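Local atomic coordinates of putative HAD family hydrolase (Streptomyces avermitilis, PDB entry 3MMZ), a protein that probably acts as a HAD-type phosphatase domain of the KdsC family, fused in the full-length protein to a predicted CMP-N-acylneuraminate synthase. Residues D[67-72]-D[78-83]. Residues are numbered along the deposited sequence; the frame is centred on the assembly and turned at random.
Sequences PVVAAR and IPVLHG
V69 and A70 of helix 68-76 pack against V80 and H82 of strand 80-82. The pair closes the beta-alpha-beta unit that starts with strand 57-62, at the edge of this chain's parallel sheet of the HAD fold. The axes of 68-72 and 80-82 run nearly antiparallel (171°), 9.1 Å apart at closest.

One contact is CH-pi. V69 CG1 sits over a face of the H82 imidazole, 3.6 Å from the ring centroid and shifted toward ND1. With chi1 at 66°, V69 CG1 lies between the backbone N and the carbonyl carbon and reaches the ring, while CG2, anti to N, turns to V80. H82 ND1 is hydrogen-bonded to the backbone O of E64, which ties the ring to the loop before the helix. Replacing H82 by alanine would remove the ring, and V69 CG1 would probably lose its aromatic cover and E64 O this partner.

The other contacts are apolar. V69 CG2 meets V80 CG2 at 4.2 Å. V69 also touches I60 of the adjacent strand 57-62 and F19, which stands in sequence between the calcium ligands D18 and D20. On the more exposed flank, A70 CB rests against V80 CG1 at 4.3 Å.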
ATOM      1  N   PRO D  67       0.616   4.502 -33.465  1.00 35.06           N
ATOM      2  CA  PRO D  67      -0.676   5.091 -33.811  1.00 33.33           C
ATOM      3  C   PRO D  67      -1.722   5.027 -32.694  1.00 31.02           C
ATOM      4  O   PRO D  67      -2.790   5.625 -32.834  1.00 30.54           O
ATOM      5  CB  PRO D  67      -1.137   4.254 -35.014  1.00 33.92           C
ATOM      6  CG  PRO D  67       0.079   3.528 -35.486  1.00 43.18           C
ATOM      7  CD  PRO D  67       0.886   3.293 -34.261  1.00 34.69           C
ATOM      8  N   VAL D  68      -1.420   4.317 -31.604  1.00 28.93           N
ATOM      9  CA  VAL D  68      -2.363   4.193 -30.490  1.00 27.07           C
ATOM     10  C   VAL D  68      -2.751   5.576 -29.952  1.00 25.66           C
ATOM     11  O   VAL D  68      -3.904   5.797 -29.570  1.00 25.71           O
ATOM     12  CB  VAL D  68      -1.826   3.296 -29.339  1.00 27.09           C
ATOM     13  CG1 VAL D  68      -2.883   3.150 -28.267  1.00 26.62           C
ATOM     14  CG2 VAL D  68      -1.444   1.912 -29.854  1.00 27.25           C
ATOM     15  N   VAL D  69      -1.794   6.504 -29.940  1.00 24.27           N
ATOM     16  CA  VAL D  69      -2.053   7.864 -29.461  1.00 23.72           C
ATOM     17  C   VAL D  69      -3.160   8.557 -30.275  1.00 22.84           C
ATOM     18  O   VAL D  69      -4.044   9.202 -29.712  1.00 22.25           O
ATOM     19  CB  VAL D  69      -0.753   8.733 -29.397  1.00 23.67           C
ATOM     20  CG1 VAL D  69      -0.177   8.981 -30.772  1.00 26.88           C
ATOM     21  CG2 VAL D  69      -1.014  10.050 -28.695  1.00 26.65           C
ATOM     22  N   ALA D  70      -3.105   8.410 -31.600  1.00 22.39           N
ATOM     23  CA  ALA D  70      -4.105   9.005 -32.470  1.00 21.68           C
ATOM     24  C   ALA D  70      -5.470   8.365 -32.259  1.00 20.90           C
ATOM     25  O   ALA D  70      -6.494   9.039 -32.359  1.00 20.89           O
ATOM     26  CB  ALA D  70      -3.687   8.879 -33.913  1.00 21.90           C
ATOM     27  N   ALA D  71      -5.470   7.061 -31.990  1.00 19.94           N
ATOM     28  CA  ALA D  71      -6.696   6.322 -31.730  1.00 19.57           C
ATOM     29  C   ALA D  71      -7.375   6.862 -30.473  1.00 18.67           C
ATOM     30  O   ALA D  71      -8.588   7.031 -30.450  1.00 18.72           O
ATOM     31  CB  ALA D  71      -6.401   4.825 -31.593  1.00 19.73           C
ATOM     32  N   ARG D  72      -6.578   7.151 -29.444  1.00 17.92           N
ATOM     33  CA  ARG D  72      -7.084   7.774 -28.217  1.00 16.95           C
ATOM     34  C   ARG D  72      -7.594   9.184 -28.507  1.00 16.78           C
ATOM     35  O   ARG D  72      -8.684   9.565 -28.070  1.00 15.27           O
ATOM     36  CB  ARG D  72      -5.991   7.827 -27.145  1.00 16.24           C
ATOM     37  CG  ARG D  72      -6.448   8.415 -25.815  1.00 13.29           C
ATOM     38  CD  ARG D  72      -7.637   7.627 -25.256  1.00 15.24           C
ATOM     39  NE  ARG D  72      -7.981   8.060 -23.906  1.00 13.93           N
ATOM     40  CZ  ARG D  72      -9.144   7.821 -23.310  1.00 14.56           C
ATOM     41  NH1 ARG D  72     -10.094   7.117 -23.921  1.00 13.15           N
ATOM     42  NH2 ARG D  72      -9.340   8.284 -22.089  1.00 13.56           N
ATOM     43  N   ILE D  78     -10.098  15.178 -29.848  1.00 21.22           N
ATOM     44  CA  ILE D  78      -9.094  16.242 -29.725  1.00 20.74           C
ATOM     45  C   ILE D  78      -7.921  16.006 -30.683  1.00 19.27           C
ATOM     46  O   ILE D  78      -7.589  14.853 -30.985  1.00 17.96           O
ATOM     47  CB  ILE D  78      -8.593  16.457 -28.253  1.00 21.29           C
ATOM     48  CG1 ILE D  78      -7.905  15.209 -27.700  1.00 23.42           C
ATOM     49  CG2 ILE D  78      -9.735  16.934 -27.341  1.00 23.32           C
ATOM     50  CD1 ILE D  78      -7.268  15.432 -26.324  1.00 21.90           C
ATOM     51  N   PRO D  79      -7.300  17.098 -31.179  1.00 19.56           N
ATOM     52  CA  PRO D  79      -6.239  16.929 -32.169  1.00 19.78           C
ATOM     53  C   PRO D  79      -4.975  16.295 -31.588  1.00 19.74           C
ATOM     54  O   PRO D  79      -4.726  16.371 -30.381  1.00 19.17           O
ATOM     55  CB  PRO D  79      -5.947  18.364 -32.645  1.00 19.94           C
ATOM     56  CG  PRO D  79      -7.062  19.205 -32.132  1.00 23.26           C
ATOM     57  CD  PRO D  79      -7.587  18.520 -30.915  1.00 19.84           C
ATOM     58  N   VAL D  80      -4.219  15.648 -32.462  1.00 19.71           N
ATOM     59  CA  VAL D  80      -2.930  15.096 -32.116  1.00 20.40           C
ATOM     60  C   VAL D  80      -1.823  15.782 -32.924  1.00 20.96           C
ATOM     61  O   VAL D  80      -2.019  16.161 -34.081  1.00 19.69           O
ATOM     62  CB  VAL D  80      -2.912  13.545 -32.298  1.00 20.86           C
ATOM     63  CG1 VAL D  80      -3.031  13.142 -33.774  1.00 29.52           C
ATOM     64  CG2 VAL D  80      -1.665  12.939 -31.665  1.00 29.53           C
ATOM     65  N   LEU D  81      -0.676  15.961 -32.281  1.00 22.82           N
ATOM     66  CA  LEU D  81       0.539  16.399 -32.935  1.00 25.70           C
ATOM     67  C   LEU D  81       1.592  15.398 -32.468  1.00 28.54           C
ATOM     68  O   LEU D  81       2.142  15.531 -31.379  1.00 27.96           O
ATOM     69  CB  LEU D  81       0.865  17.834 -32.499  1.00 25.80           C
ATOM     70  CG  LEU D  81       1.876  18.745 -33.203  1.00 24.43           C
ATOM     71  CD1 LEU D  81       1.520  19.008 -34.665  1.00 26.21           C
ATOM     72  CD2 LEU D  81       1.986  20.061 -32.430  1.00 26.22           C
ATOM     73  N   HIS D  82       1.827  14.355 -33.265  1.00 31.78           N
ATOM     74  CA  HIS D  82       2.733  13.279 -32.844  1.00 34.89           C
ATOM     75  C   HIS D  82       3.668  12.773 -33.950  1.00 36.45           C
ATOM     76  O   HIS D  82       3.504  13.122 -35.123  1.00 36.38           O
ATOM     77  CB  HIS D  82       1.954  12.125 -32.188  1.00 36.29           C
ATOM     78  CG  HIS D  82       1.516  11.062 -33.147  1.00 38.43           C
ATOM     79  ND1 HIS D  82       2.020   9.778 -33.115  1.00 37.42           N
ATOM     80  CD2 HIS D  82       0.630  11.094 -34.171  1.00 37.40           C
ATOM     81  CE1 HIS D  82       1.460   9.063 -34.074  1.00 38.25           C
ATOM     82  NE2 HIS D  82       0.612   9.838 -34.730  1.00 38.21           N
ATOM     83  N   GLY D  83       4.642  11.946 -33.556  1.00 37.85           N
ATOM     84  CA  GLY D  83       5.727  11.510 -34.445  1.00 38.75           C
ATOM     85  C   GLY D  83       6.718  12.636 -34.706  1.00 39.62           C
ATOM     86  O   GLY D  83       7.355  12.681 -35.761  1.00 40.05           O
TER